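Local coordinates for protein macromomycin (Streptomyces macromomyceticus, PDB 2MCM) that binds non-covalently, as a neocarzinostatin-family apoprotein, the cytotoxic, DNA-cleaving chromophore of the antibiotic auromomycin, at residues Thr10-Ser13 with Asn14-Val18; Gly45-Ala48 with Thr49-Thr52. One frame throughout, in Å; residues are numbered along the deposited sequence. Where two conformers were deposited one is given.

Contact 1: residues Thr10-Ser13 with Asn14-Val18; sequences TGLS and NGQTV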
ATOM      1  N   THR A  10       0.962 -13.597   2.450  1.00 13.34           N
ATOM      2  CA  THR A  10       1.412 -14.152   3.739  1.00 14.22           C
ATOM      3  C   THR A  10       2.767 -14.884   3.592  1.00 12.53           C
ATOM      4  O   THR A  10       3.025 -15.300   2.457  1.00 14.20           O
ATOM      5  CB  THR A  10       0.368 -15.246   4.267  1.00 16.45           C
ATOM      6  OG1 THR A  10       0.220 -16.219   3.176  1.00 19.20           O
ATOM      7  CG2 THR A  10      -0.992 -14.608   4.584  1.00 18.99           C
ATOM      8  N   GLY A  11       3.456 -14.995   4.697  1.00 13.24           N
ATOM      9  CA  GLY A  11       4.778 -15.653   4.742  1.00 13.76           C
ATOM     10  C   GLY A  11       5.748 -14.878   3.833  1.00 14.77           C
ATOM     11  O   GLY A  11       6.621 -15.537   3.194  1.00 13.95           O
ATOM     12  N   LEU A  12       5.586 -13.575   3.718  1.00 12.13           N
ATOM     13  CA  LEU A  12       6.479 -12.832   2.781  1.00 10.47           C
ATOM     14  C   LEU A  12       7.845 -12.682   3.404  1.00 10.10           C
ATOM     15  O   LEU A  12       8.132 -12.700   4.577  1.00 11.80           O
ATOM     16  CB  LEU A  12       5.791 -11.406   2.655  1.00 11.07           C
ATOM     17  CG  LEU A  12       4.423 -11.436   2.021  1.00 10.65           C
ATOM     18  CD1 LEU A  12       3.872 -10.020   1.929  1.00 10.34           C
ATOM     19  CD2 LEU A  12       4.388 -12.047   0.587  1.00 12.51           C
ATOM     20  N   SER A  13       8.778 -12.438   2.388  1.00 11.53           N
ATOM     21  CA  SER A  13      10.169 -12.171   2.774  1.00 11.65           C
ATOM     22  C   SER A  13      10.415 -10.660   2.694  1.00 11.11           C
ATOM     23  O   SER A  13       9.708  -9.981   1.918  1.00 11.64           O
ATOM     24  CB  SER A  13      11.099 -12.725   1.640  1.00 12.10           C
ATOM     25  OG  SER A  13      10.929 -14.122   1.541  0.80 14.13           O
ATOM     26  N   ASN A  14      11.420 -10.176   3.343  1.00 11.63           N
ATOM     27  CA  ASN A  14      11.868  -8.791   3.270  1.00 11.81           C
ATOM     28  C   ASN A  14      12.392  -8.578   1.833  1.00 11.78           C
ATOM     29  O   ASN A  14      13.225  -9.425   1.371  1.00 12.86           O
ATOM     30  CB  ASN A  14      12.992  -8.563   4.301  1.00 12.82           C
ATOM     31  CG  ASN A  14      13.421  -7.129   4.244  1.00 14.39           C
ATOM     32  OD1 ASN A  14      12.632  -6.171   4.308  1.00 14.92           O
ATOM     33  ND2 ASN A  14      14.743  -6.895   4.174  1.00 15.93           N
ATOM     34  N   GLY A  15      11.915  -7.603   1.101  1.00 10.03           N
ATOM     35  CA  GLY A  15      12.416  -7.333  -0.244  1.00  9.46           C
ATOM     36  C   GLY A  15      11.741  -8.093  -1.315  1.00  9.44           C
ATOM     37  O   GLY A  15      12.156  -8.244  -2.501  1.00 10.38           O
ATOM     38  N   GLN A  16      10.607  -8.742  -0.997  1.00  8.93           N
ATOM     39  CA  GLN A  16       9.806  -9.522  -1.915  1.00  9.18           C
ATOM     40  C   GLN A  16       8.896  -8.681  -2.792  1.00  8.66           C
ATOM     41  O   GLN A  16       8.309  -7.645  -2.254  1.00  9.73           O
ATOM     42  CB  GLN A  16       8.872 -10.546  -1.174  1.00  8.67           C
ATOM     43  CG  GLN A  16       8.202 -11.513  -2.143  1.00  9.26           C
ATOM     44  CD  GLN A  16       7.717 -12.776  -1.401  1.00  8.79           C
ATOM     45  OE1 GLN A  16       7.920 -12.847  -0.207  1.00 11.89           O
ATOM     46  NE2 GLN A  16       7.183 -13.745  -2.110  1.00 12.05           N
ATOM     47  N   THR A  17       8.718  -8.978  -4.023  1.00  9.18           N
ATOM     48  CA  THR A  17       7.832  -8.225  -4.907  1.00  9.40           C
ATOM     49  C   THR A  17       6.455  -8.868  -4.822  1.00 11.69           C
ATOM     50  O   THR A  17       6.384 -10.090  -5.025  1.00 12.11           O
ATOM     51  CB  THR A  17       8.280  -8.298  -6.435  1.00 11.73           C
ATOM     52  OG1 THR A  17       9.553  -7.632  -6.446  1.00 12.61           O
ATOM     53  CG2 THR A  17       7.286  -7.511  -7.332  1.00 13.03           C
ATOM     54  N   VAL A  18       5.407  -8.065  -4.579  1.00  9.94           N
ATOM     55  CA  VAL A  18       4.040  -8.702  -4.594  1.00 10.80           C
ATOM     56  C   VAL A  18       3.258  -8.040  -5.724  1.00  9.15           C
ATOM     57  O   VAL A  18       3.723  -6.967  -6.230  1.00 10.31           O
ATOM     58  CB  VAL A  18       3.356  -8.508  -3.242  1.00 10.34           C
ATOM     59  CG1 VAL A  18       4.078  -9.152  -2.066  1.00 12.46           C
ATOM     60  CG2 VAL A  18       3.054  -7.055  -2.928  1.00 11.71           C
TER
HETATM   61  O   HOH W   1       8.677 -15.758   1.550  1.00 16.84           O

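Contact 2: residues Gly45-Ala48 with Thr49-Thr52; sequences GCDA and TTST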
ATOM      1  N   GLY A  45       0.920   5.615   8.321  1.00 11.32           N
ATOM      2  CA  GLY A  45       2.264   6.005   7.790  1.00 10.32           C
ATOM      3  C   GLY A  45       2.609   5.001   6.684  1.00 11.30           C
ATOM      4  O   GLY A  45       2.277   3.807   6.843  1.00 11.11           O
ATOM      5  N   CYS A  46       3.282   5.352   5.608  1.00  8.73           N
ATOM      6  CA  CYS A  46       3.597   4.422   4.515  1.00  9.12           C
ATOM      7  C   CYS A  46       5.101   4.568   4.114  1.00  9.60           C
ATOM      8  O   CYS A  46       5.705   5.582   4.468  1.00 10.15           O
ATOM      9  CB  CYS A  46       2.785   4.748   3.265  1.00  9.18           C
ATOM     10  SG  CYS A  46       0.984   4.793   3.606  1.00 10.29           S
ATOM     11  N   ASP A  47       5.574   3.630   3.360  1.00  9.00           N
ATOM     12  CA  ASP A  47       6.989   3.623   2.846  1.00  9.48           C
ATOM     13  C   ASP A  47       6.966   4.459   1.569  1.00 10.54           C
ATOM     14  O   ASP A  47       6.496   4.018   0.546  1.00 10.61           O
ATOM     15  CB  ASP A  47       7.455   2.198   2.664  1.00  8.50           C
ATOM     16  CG  ASP A  47       8.982   2.126   2.375  1.00 11.13           C
ATOM     17  OD1 ASP A  47       9.491   3.224   2.103  1.00 14.84           O
ATOM     18  OD2 ASP A  47       9.521   1.040   2.465  1.00 13.15           O
ATOM     19  N   ALA A  48       7.590   5.637   1.663  1.00 11.70           N
ATOM     20  CA  ALA A  48       7.646   6.501   0.477  1.00 13.77           C
ATOM     21  C   ALA A  48       8.708   5.971  -0.485  1.00 14.95           C
ATOM     22  O   ALA A  48       8.561   6.353  -1.658  1.00 19.29           O
ATOM     23  CB  ALA A  48       7.974   7.957   0.909  1.00 13.95           C
ATOM     24  N   THR A  49       9.608   5.137  -0.057  1.00 14.76           N
ATOM     25  CA  THR A  49      10.659   4.659  -1.024  1.00 15.24           C
ATOM     26  C   THR A  49      10.139   3.637  -1.973  1.00 15.32           C
ATOM     27  O   THR A  49      10.713   3.489  -3.093  1.00 16.01           O
ATOM     28  CB  THR A  49      11.928   4.130  -0.246  1.00 17.06           C
ATOM     29  OG1 THR A  49      11.606   2.840   0.345  1.00 18.87           O
ATOM     30  CG2 THR A  49      12.383   5.135   0.818  1.00 19.30           C
ATOM     31  N   THR A  50       9.091   2.899  -1.643  1.00 12.00           N
ATOM     32  CA  THR A  50       8.597   1.893  -2.542  1.00  9.85           C
ATOM     33  C   THR A  50       7.219   2.200  -3.162  1.00  9.36           C
ATOM     34  O   THR A  50       6.733   1.444  -3.956  1.00 10.41           O
ATOM     35  CB  THR A  50       8.532   0.459  -1.885  1.00 10.43           C
ATOM     36  OG1 THR A  50       7.717   0.668  -0.669  1.00 10.42           O
ATOM     37  CG2 THR A  50       9.910  -0.092  -1.433  1.00 10.54           C
ATOM     38  N   SER A  51       6.656   3.339  -2.744  1.00  9.27           N
ATOM     39  CA  SER A  51       5.299   3.658  -3.268  1.00  9.55           C
ATOM     40  C   SER A  51       5.367   4.090  -4.696  1.00 11.90           C
ATOM     41  O   SER A  51       6.448   4.529  -5.206  1.00 11.99           O
ATOM     42  CB  SER A  51       4.775   4.739  -2.324  1.00  9.77           C
ATOM     43  OG  SER A  51       3.481   5.099  -2.712  0.50 12.30           O
ATOM     44  N   THR A  52       4.282   3.934  -5.423  1.00 10.10           N
ATOM     45  CA  THR A  52       4.267   4.317  -6.819  1.00 10.10           C
ATOM     46  C   THR A  52       2.899   4.835  -7.208  1.00 10.84           C
ATOM     47  O   THR A  52       1.931   4.461  -6.467  1.00 11.69           O
ATOM     48  CB  THR A  52       4.704   3.106  -7.699  1.00 12.76           C
ATOM     49  OG1 THR A  52       4.898   3.755  -9.019  1.00 14.86           O
ATOM     50  CG2 THR A  52       3.664   1.995  -7.763  1.00 12.00           C
TER
HETATM   51  O   HOH W   2       5.203   1.735  -0.105  1.00 10.28           O
HETATM   52  O   HOH W   3       8.459  -1.188   1.491  1.00 15.55           O

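Contact 1: residues Thr10-Ser13 with Asn14-Val18
Leu-12 and Val-18 form the tight side of this local contact: Leu-12 CD2 lies 3.9 Å from Val-18 CG1, and the two buried side chains cross at about a right angle. Leu-12 also rests on Phe-111, and both residues touch Val-68 of strand 62-68. Next to this apolar pair, Gln-16 reaches back along the turn. Its CG is anti to the backbone N (chi1 -171°) and the chain stays extended beyond it, which carries OE1 to Ser-13 N at 2.8 Å. That bond is nearly straight, with an N-H...O angle of 167°, and the same OE1 sits 3.3 Å from Leu-12 CA. The backbone here is a type II beta turn from Ser-13 to Gln-16, closed by the longer bond from Gln-16 N to Ser-13 O (3.3 Å). The positive phi of Gly-15 (88°) suits the turn, and Gly-15 and Gln-16 together face Val-68 as a G1 beta bulge. The outer side is looser. A water donates to Gly-11 O at 2.6 Å, hydrogen-bonds to Ser-13 OG at 2.8 Å and has Gln-16 OE1 as a weak third partner at 3.5 Å, while the exposed Asn-14 turns its amide oxygen to Ser-70 N.

Contact 2: residues Gly45-Ala48 with Thr49-Thr52
Thr-49 grips one carboxylate oxygen of Asp-47 with two donors: its hydroxyl OG1 lies 2.8 Å from Asp-47 OD1 and its backbone N lies 2.9 Å from that same OD1. Both arrive from one face of the carboxylate; the hydroxyl is on the syn side, 31° out of the plane, and the amide comes from above the plane. The torsion of Thr-49 (chi1 74°) places OG1 between its backbone N and carbonyl carbon, which sets the hydroxyl beside the amide so that both can meet OD1. Two such donors would be expected to favour an ionised Asp-47. The link from Asp-47 OD1 to the amide two residues on defines an Asx turn, which lies where strand 43-47 gives way to the loop leading to strand 52-55. The backbone closure beyond it is slight: Ser-51 N reaches Asp-47 O at 3.4 Å, with a poorly directed N-H angle of 122°, a weak bond. The side chains of Thr-50 and Asp-47 cross at about a right angle, and Thr-50 OG1 stays 3.6 Å from Asp-47 OD2. Instead of a direct bond, one water 2.8 Å from Thr-50 OG1 donates to Asp-47 O, and a second lies 2.7 Å from Asp-47 OD2 and also meets the Thr-50 hydroxyl. Farther out, Ser-51 CB packs 3.4 Å from Asp-47 O while its OG bonds to Val-33 O. Asp-47 leans on Phe-72 and, like Thr-50, touches His-69; Ala-48 meets Val-75. Thr-50 O hydrogen-bonds to a methylpentanediol molecule, probably from the crystallisation liquor.

From the N terminus, the chain leaves strand 3-7, and contact 1 closes the loop that returns it into strand 16-23, the middle strand of the three-stranded sheet. It then runs through strand 30-40 and strand 43-47 before contact 2 shapes the connection to strand 52-55; both flanking strands pair with strand 30-40, and the Cys-36 to Cys-46 disulfide ties strand 30-40 to strand 43-47. The contacts are in series, neither nested nor crossed. The centres of contact 1 and contact 2 are about 15 Å apart, and their nearest atoms about 8 Å. His-69, between strands 62-68 and 71-76, is a shared neighbour: it touches Asn-14 of contact 1 and both Asp-47 and Thr-50 of contact 2.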